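Local coordinates for protein polyketide synthase/nonribosomal peptide synthetase hybrid RzxB (Pseudomonas fluorescens, PDB 5IL6) that probably dehydrates beta-hydroxyacyl intermediates during rhizoxin assembly, as the dehydratase domain of a trans-AT polyketide synthase, at residues 169-177 against 186-194; 254-265 against 277-285. All coordinates share one frame; numbering follows the deposited sequence.

Both contacts are beta hairpins within the same hotdog half of the double-hotdog dehydratase domain, and each mixes buried with exposed residues. Contact 1 joins the neighbouring strands 175-181 and 184-190 and runs on into the loops beyond their paired ends, whereas contact 2 pairs strands 261-268 and 274-284. Strand 246-254 lies between the two hairpins, hydrogen-bonded to both. Their centres are about 22 Å apart and their nearest atoms about 8 Å. Contact 1 has few backbone bonds and leans on an arginine reaching a backbone carbonyl; contact 2 is a fuller ladder with a larger apolar face; helix 204-212 touches both. Each contains a beta bulge, classic in contact 1 and G1 in contact 2.

Contact 1. Residues 169-177 against 186-194; sequences GAGHRRLLS and LARIALQDP
Arg174 carries the loop end of this contact, lying across the side chain of Gln192 at about a right angle. Its chain is bent at chi2 (-74°) and again at chi3, which folds the guanidinium back between Ala170 O of its own segment and Ala190 O of the other. NH1 donates to Ala190 O at 2.8 Å, with this carbonyl near the guanidinium edge but tilted out of its plane. NE donates to Ala170 O, within its own segment, at 3.0 Å, an oxygen that also receives Arg173 N, so the guanidinium ties the 3-10 turn 170-172 to the end of strand 184-190. Gln192 CB covers one face of the group, 3.7 Å from Arg174 CZ, and the extended glutamine carries its amide on to Ala170, where NE2 lies 3.5 Å from the methyl CB. A water links Gly171 O to Gln192 N.

At the strand end, Ser177 and Arg188 form an antiparallel hydrogen-bonded pair. Arg188 N donates to Ser177 O at 3.2 Å, while Arg188 O accepts a good bond from Leu176 N at 2.9 Å and a weak one from Ser177 N. Ser177 OG rests against Arg188 CB at 3.4 Å, and a second water joins this hydroxyl to Leu186 O and, less certainly because the arginine is poorly ordered, to Arg188 NH1. On the buried face Leu175 CD2 packs on Ile189 CG2 at 3.8 Å, with helix 204-212 beside both residues. Leu176 and Ser177 together opposite Arg188 make a classic beta bulge in a hairpin of the hotdog fold.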
# COMPACT_ATOMS: atom_id res chain seq x y z
N GLY A 169 9.84 -8.99 7.99
CA GLY A 169 10.64 -8.59 9.13
C GLY A 169 9.80 -7.87 10.16
O GLY A 169 8.66 -7.50 9.92
N ALA A 170 10.40 -7.64 11.33
CA ALA A 170 9.65 -7.07 12.44
C ALA A 170 9.00 -5.75 12.05
O ALA A 170 7.86 -5.48 12.44
CB ALA A 170 10.56 -6.88 13.65
N GLY A 171 9.70 -4.93 11.28
CA GLY A 171 9.16 -3.63 10.91
C GLY A 171 7.92 -3.70 10.05
O GLY A 171 7.19 -2.71 9.96
N HIS A 172 7.66 -4.84 9.40
CA HIS A 172 6.45 -5.03 8.61
C HIS A 172 5.54 -6.11 9.18
O HIS A 172 4.58 -6.51 8.52
CB HIS A 172 6.82 -5.35 7.15
CG HIS A 172 7.15 -4.13 6.34
ND1 HIS A 172 6.38 -3.71 5.28
CD2 HIS A 172 8.17 -3.25 6.44
CE1 HIS A 172 6.91 -2.62 4.76
NE2 HIS A 172 8.00 -2.32 5.45
N ARG A 173 5.83 -6.61 10.38
CA ARG A 173 4.92 -7.51 11.09
C ARG A 173 4.10 -6.72 12.11
O ARG A 173 4.20 -6.93 13.32
CB ARG A 173 5.69 -8.64 11.76
CG ARG A 173 6.21 -9.70 10.82
CD ARG A 173 7.08 -10.70 11.57
NE ARG A 173 6.30 -11.44 12.56
CZ ARG A 173 5.79 -12.65 12.39
NH1 ARG A 173 5.95 -13.31 11.25
NH2 ARG A 173 5.11 -13.22 13.38
N ARG A 174 3.29 -5.80 11.60
CA ARG A 174 2.64 -4.80 12.43
C ARG A 174 1.20 -5.15 12.77
O ARG A 174 0.50 -4.33 13.37
CB ARG A 174 2.69 -3.44 11.73
CG ARG A 174 4.10 -3.03 11.31
CD ARG A 174 4.96 -2.60 12.47
NE ARG A 174 5.52 -3.71 13.24
CZ ARG A 174 5.46 -3.83 14.57
NH1 ARG A 174 4.86 -2.91 15.32
NH2 ARG A 174 6.02 -4.88 15.16
N LEU A 175 0.73 -6.34 12.40
CA LEU A 175 -0.58 -6.80 12.85
C LEU A 175 -0.51 -7.12 14.33
O LEU A 175 0.17 -8.07 14.73
CB LEU A 175 -1.03 -8.02 12.05
CG LEU A 175 -1.61 -7.80 10.64
CD1 LEU A 175 -2.03 -9.13 10.05
CD2 LEU A 175 -2.77 -6.82 10.64
N LEU A 176 -1.22 -6.35 15.15
CA LEU A 176 -1.21 -6.54 16.59
C LEU A 176 -2.39 -7.36 17.08
O LEU A 176 -2.25 -8.13 18.04
CB LEU A 176 -1.21 -5.17 17.30
CG LEU A 176 -0.01 -4.28 16.98
CD1 LEU A 176 -0.12 -2.95 17.71
CD2 LEU A 176 1.31 -4.97 17.31
N SER A 177 -3.56 -7.22 16.46
CA SER A 177 -4.71 -8.03 16.82
C SER A 177 -5.68 -8.06 15.65
O SER A 177 -5.68 -7.17 14.79
CB SER A 177 -5.41 -7.48 18.08
OG SER A 177 -5.95 -6.19 17.84
N LEU A 186 -11.68 -6.53 11.92
CA LEU A 186 -11.15 -5.30 12.49
C LEU A 186 -9.75 -5.58 13.02
O LEU A 186 -9.56 -6.49 13.83
CB LEU A 186 -12.05 -4.77 13.62
CG LEU A 186 -11.65 -3.41 14.21
CD1 LEU A 186 -11.86 -2.31 13.17
CD2 LEU A 186 -12.44 -3.12 15.48
N ALA A 187 -8.78 -4.80 12.55
CA ALA A 187 -7.39 -5.01 12.90
C ALA A 187 -6.84 -3.78 13.61
O ALA A 187 -7.24 -2.65 13.33
CB ALA A 187 -6.55 -5.30 11.65
N ARG A 188 -5.92 -4.02 14.54
CA ARG A 188 -5.13 -2.97 15.17
C ARG A 188 -3.69 -3.11 14.70
O ARG A 188 -3.11 -4.19 14.78
CB ARG A 188 -5.20 -3.04 16.69
CG ARG A 188 -6.41 -2.34 17.29
CD ARG A 188 -7.66 -3.19 17.17
NE ARG A 188 -8.76 -2.66 17.97
CZ ARG A 188 -9.87 -3.32 18.26
NH1 ARG A 188 -10.05 -4.56 17.82
NH2 ARG A 188 -10.82 -2.75 19.00
N ILE A 189 -3.13 -2.01 14.20
CA ILE A 189 -1.77 -1.98 13.68
C ILE A 189 -1.07 -0.76 14.25
O ILE A 189 -1.70 0.24 14.60
CB ILE A 189 -1.76 -1.94 12.13
CG1 ILE A 189 -2.48 -0.69 11.61
CG2 ILE A 189 -2.42 -3.20 11.58
CD1 ILE A 189 -2.38 -0.50 10.11
N ALA A 190 0.25 -0.86 14.38
CA ALA A 190 1.05 0.26 14.86
C ALA A 190 2.50 0.03 14.48
O ALA A 190 2.96 -1.12 14.42
CB ALA A 190 0.92 0.44 16.38
N LEU A 191 3.22 1.12 14.26
CA LEU A 191 4.64 1.04 13.92
C LEU A 191 5.45 0.48 15.08
O LEU A 191 5.13 0.68 16.25
CB LEU A 191 5.18 2.42 13.54
CG LEU A 191 4.63 3.08 12.27
CD1 LEU A 191 5.15 4.50 12.16
CD2 LEU A 191 5.02 2.27 11.05
N GLN A 192 6.51 -0.25 14.72
CA GLN A 192 7.43 -0.76 15.74
C GLN A 192 8.14 0.38 16.45
O GLN A 192 8.36 0.33 17.67
CB GLN A 192 8.44 -1.70 15.08
CG GLN A 192 9.35 -2.43 16.06
CD GLN A 192 10.42 -3.24 15.36
OE1 GLN A 192 10.85 -2.90 14.26
NE2 GLN A 192 10.85 -4.32 15.99
N ASP A 193 8.52 1.42 15.71
CA ASP A 193 9.09 2.64 16.28
C ASP A 193 8.19 3.80 15.87
O ASP A 193 8.26 4.26 14.72
CB ASP A 193 10.52 2.87 15.81
CG ASP A 193 11.14 4.12 16.39
OD1 ASP A 193 10.45 4.84 17.15
OD2 ASP A 193 12.33 4.38 16.12
N PRO A 194 7.32 4.30 16.76
CA PRO A 194 6.42 5.39 16.35
C PRO A 194 7.13 6.59 15.77
O PRO A 194 6.59 7.24 14.86
CB PRO A 194 5.70 5.74 17.66
CG PRO A 194 5.79 4.52 18.50
CD PRO A 194 7.08 3.86 18.14
O HOH W 1 7.01 -0.35 11.67
O HOH W 2 -8.52 -5.98 16.34

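Contact 2. Residues 254-265 against 277-285; sequences APSTAPDYCFDL and ILNQLSFQP
Strands 261-265 and 277-284 run antiparallel, their axes 4.5 Å apart at 151°, with paired backbone bonds at Tyr261-Phe283, Phe263-Leu281 and Leu265-Leu278. The register slips by one between the last two pairs, where Gln280 and Leu281 both face Phe263 in a G1 beta bulge; Gln280 takes the left-handed conformation. Asp264 secures this irregular point: its OD1 accepts Gln280 N at 2.7 Å, met nearly along the C-O axis, and a weak second bond from Gln280 NE2. The two side chains lie side by side, the glutamine bent at its second torsion so that its amide returns over the first strand. There Gln280 OE1 comes 3.4 Å from Cys262 SG and takes a proton from a water that also donates to Pro255 O.

The opposite face of the hairpin is largely apolar. The rings of Phe263 and Phe283 meet obliquely, their planes 82° apart, with the two CD1 atoms at 3.8 Å; Phe283 CD1 arrives near the plane of the Phe263 ring, at its edge. Farther along, Leu265 CD1 touches Leu281 CD2 at 3.9 Å, and the CB atoms of Leu265 and Leu278 also meet. At the end of the ladder near Pro285 the Asp260 carboxylate and Gln284 amide stack with planes 15° apart, Asp260 OD1 lying 3.4 Å from Gln284 CG. A water joins Ser256 OG to Ser282 OG.

Strand 246-254 flanks the first strand, with Ile251 against Phe263 and Leu265, and strand 230-239 flanks the second, with Leu234 against Leu278 and Leu281. Helix 204-212 packs on the apolar face, setting Met211 against these same two leucines.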
# COMPACT_ATOMS: atom_id res chain seq x y z
N ALA A 254 -15.34 -8.31 -0.48
CA ALA A 254 -16.18 -7.84 -1.57
C ALA A 254 -16.27 -8.90 -2.65
O ALA A 254 -15.41 -9.78 -2.75
CB ALA A 254 -15.61 -6.54 -2.18
N PRO A 255 -17.31 -8.85 -3.49
CA PRO A 255 -17.42 -9.83 -4.58
C PRO A 255 -16.23 -9.74 -5.52
O PRO A 255 -15.68 -8.67 -5.77
CB PRO A 255 -18.73 -9.44 -5.29
CG PRO A 255 -19.47 -8.58 -4.33
CD PRO A 255 -18.46 -7.92 -3.45
N SER A 256 -15.83 -10.90 -6.04
CA SER A 256 -14.73 -10.97 -6.98
C SER A 256 -14.96 -12.12 -7.95
O SER A 256 -15.60 -13.12 -7.62
CB SER A 256 -13.39 -11.17 -6.26
OG SER A 256 -12.33 -11.32 -7.19
N THR A 257 -14.41 -11.98 -9.15
CA THR A 257 -14.37 -13.08 -10.10
C THR A 257 -13.20 -13.99 -9.75
O THR A 257 -12.17 -13.55 -9.24
CB THR A 257 -14.22 -12.56 -11.53
OG1 THR A 257 -13.13 -11.62 -11.59
CG2 THR A 257 -15.50 -11.88 -11.99
N ALA A 258 -13.38 -15.28 -10.01
CA ALA A 258 -12.31 -16.24 -9.74
C ALA A 258 -11.15 -16.00 -10.70
O ALA A 258 -11.37 -15.51 -11.81
CB ALA A 258 -12.82 -17.66 -9.85
N PRO A 259 -9.92 -16.34 -10.29
CA PRO A 259 -9.54 -16.94 -9.01
C PRO A 259 -9.03 -15.90 -8.01
O PRO A 259 -8.10 -16.17 -7.26
CB PRO A 259 -8.41 -17.89 -9.41
CG PRO A 259 -7.70 -17.12 -10.49
CD PRO A 259 -8.77 -16.30 -11.21
N ASP A 260 -9.66 -14.72 -8.00
CA ASP A 260 -9.14 -13.57 -7.28
C ASP A 260 -9.96 -13.30 -6.02
O ASP A 260 -11.02 -13.89 -5.79
CB ASP A 260 -9.13 -12.34 -8.18
CG ASP A 260 -8.45 -12.61 -9.51
OD1 ASP A 260 -7.52 -13.44 -9.53
OD2 ASP A 260 -8.83 -11.98 -10.52
N TYR A 261 -9.43 -12.40 -5.20
CA TYR A 261 -10.07 -11.96 -3.96
C TYR A 261 -10.08 -10.44 -3.93
O TYR A 261 -9.12 -9.80 -4.35
CB TYR A 261 -9.34 -12.52 -2.74
CG TYR A 261 -9.24 -14.03 -2.74
CD1 TYR A 261 -8.22 -14.67 -3.43
CD2 TYR A 261 -10.15 -14.80 -2.04
CE1 TYR A 261 -8.12 -16.05 -3.44
CE2 TYR A 261 -10.06 -16.18 -2.04
CZ TYR A 261 -9.04 -16.80 -2.74
OH TYR A 261 -8.94 -18.17 -2.74
N CYS A 262 -11.17 -9.87 -3.41
CA CYS A 262 -11.35 -8.42 -3.40
C CYS A 262 -11.85 -7.97 -2.04
O CYS A 262 -12.66 -8.66 -1.41
CB CYS A 262 -12.33 -7.99 -4.49
SG CYS A 262 -12.43 -6.20 -4.73
N PHE A 263 -11.37 -6.81 -1.59
CA PHE A 263 -11.70 -6.28 -0.28
C PHE A 263 -11.83 -4.77 -0.34
O PHE A 263 -11.22 -4.11 -1.19
CB PHE A 263 -10.63 -6.64 0.77
CG PHE A 263 -10.34 -8.11 0.86
CD1 PHE A 263 -9.39 -8.69 0.04
CD2 PHE A 263 -11.01 -8.91 1.78
CE1 PHE A 263 -9.12 -10.04 0.12
CE2 PHE A 263 -10.73 -10.26 1.87
CZ PHE A 263 -9.79 -10.83 1.04
N ASP A 264 -12.62 -4.22 0.58
CA ASP A 264 -12.60 -2.80 0.88
C ASP A 264 -12.04 -2.60 2.28
O ASP A 264 -12.34 -3.38 3.20
CB ASP A 264 -14.00 -2.18 0.80
CG ASP A 264 -14.67 -2.43 -0.54
OD1 ASP A 264 -14.08 -2.07 -1.58
OD2 ASP A 264 -15.80 -2.97 -0.55
N LEU A 265 -11.21 -1.57 2.45
CA LEU A 265 -10.57 -1.29 3.72
C LEU A 265 -10.75 0.18 4.07
O LEU A 265 -10.85 1.03 3.19
CB LEU A 265 -9.06 -1.62 3.70
CG LEU A 265 -8.65 -3.08 3.47
CD1 LEU A 265 -8.71 -3.46 2.00
CD2 LEU A 265 -7.25 -3.33 4.03
N ILE A 277 -9.02 5.41 2.92
CA ILE A 277 -9.98 4.44 2.41
C ILE A 277 -9.37 3.75 1.20
O ILE A 277 -8.81 4.40 0.32
CB ILE A 277 -11.32 5.11 2.03
CG1 ILE A 277 -11.97 5.74 3.26
CG2 ILE A 277 -12.26 4.09 1.38
CD1 ILE A 277 -13.16 6.61 2.93
N LEU A 278 -9.49 2.42 1.16
CA LEU A 278 -9.11 1.62 0.01
C LEU A 278 -10.33 0.85 -0.47
O LEU A 278 -10.85 0.00 0.26
CB LEU A 278 -7.97 0.64 0.34
CG LEU A 278 -6.55 1.20 0.47
CD1 LEU A 278 -6.37 1.97 1.76
CD2 LEU A 278 -5.55 0.06 0.38
N ASN A 279 -10.79 1.15 -1.68
CA ASN A 279 -11.96 0.50 -2.25
C ASN A 279 -11.52 -0.44 -3.37
O ASN A 279 -10.77 -0.04 -4.27
CB ASN A 279 -12.96 1.53 -2.78
CG ASN A 279 -13.59 2.34 -1.67
OD1 ASN A 279 -13.95 1.81 -0.62
ND2 ASN A 279 -13.74 3.64 -1.90
N GLN A 280 -11.99 -1.68 -3.31
CA GLN A 280 -11.77 -2.68 -4.35
C GLN A 280 -10.28 -2.98 -4.51
O GLN A 280 -9.68 -2.79 -5.57
CB GLN A 280 -12.40 -2.23 -5.67
CG GLN A 280 -13.88 -1.88 -5.55
CD GLN A 280 -14.75 -3.10 -5.30
OE1 GLN A 280 -14.71 -4.07 -6.05
NE2 GLN A 280 -15.54 -3.05 -4.23
N LEU A 281 -9.68 -3.46 -3.42
CA LEU A 281 -8.30 -3.96 -3.43
C LEU A 281 -8.32 -5.42 -3.86
O LEU A 281 -8.84 -6.28 -3.14
CB LEU A 281 -7.67 -3.79 -2.05
CG LEU A 281 -6.26 -4.37 -1.88
CD1 LEU A 281 -5.27 -3.65 -2.78
CD2 LEU A 281 -5.83 -4.28 -0.42
N SER A 282 -7.75 -5.71 -5.03
CA SER A 282 -7.82 -7.04 -5.63
C SER A 282 -6.51 -7.79 -5.43
O SER A 282 -5.43 -7.28 -5.78
CB SER A 282 -8.14 -6.94 -7.12
OG SER A 282 -8.17 -8.22 -7.72
N PHE A 283 -6.60 -8.99 -4.88
CA PHE A 283 -5.48 -9.92 -4.76
C PHE A 283 -5.62 -11.01 -5.81
O PHE A 283 -6.72 -11.54 -6.03
CB PHE A 283 -5.43 -10.55 -3.37
CG PHE A 283 -5.08 -9.59 -2.26
CD1 PHE A 283 -6.03 -8.73 -1.75
CD2 PHE A 283 -3.81 -9.57 -1.73
CE1 PHE A 283 -5.72 -7.85 -0.73
CE2 PHE A 283 -3.49 -8.70 -0.71
CZ PHE A 283 -4.44 -7.84 -0.21
N GLN A 284 -4.51 -11.36 -6.46
CA GLN A 284 -4.53 -12.33 -7.54
C GLN A 284 -3.34 -13.28 -7.42
O GLN A 284 -2.27 -12.87 -6.97
CB GLN A 284 -4.49 -11.62 -8.90
CG GLN A 284 -5.63 -10.62 -9.06
CD GLN A 284 -5.55 -9.82 -10.34
OE1 GLN A 284 -4.73 -10.10 -11.22
NE2 GLN A 284 -6.41 -8.81 -10.45
N PRO A 285 -3.50 -14.54 -7.82
CA PRO A 285 -2.35 -15.45 -7.85
C PRO A 285 -1.21 -14.91 -8.71
O PRO A 285 -1.43 -14.36 -9.80
CB PRO A 285 -2.93 -16.74 -8.43
CG PRO A 285 -4.35 -16.71 -8.00
CD PRO A 285 -4.76 -15.25 -8.10
O HOH W 3 -16.63 -6.07 -5.59
O HOH W 4 -10.87 -9.13 -7.59
O HOH W 5 -13.37 0.92 2.08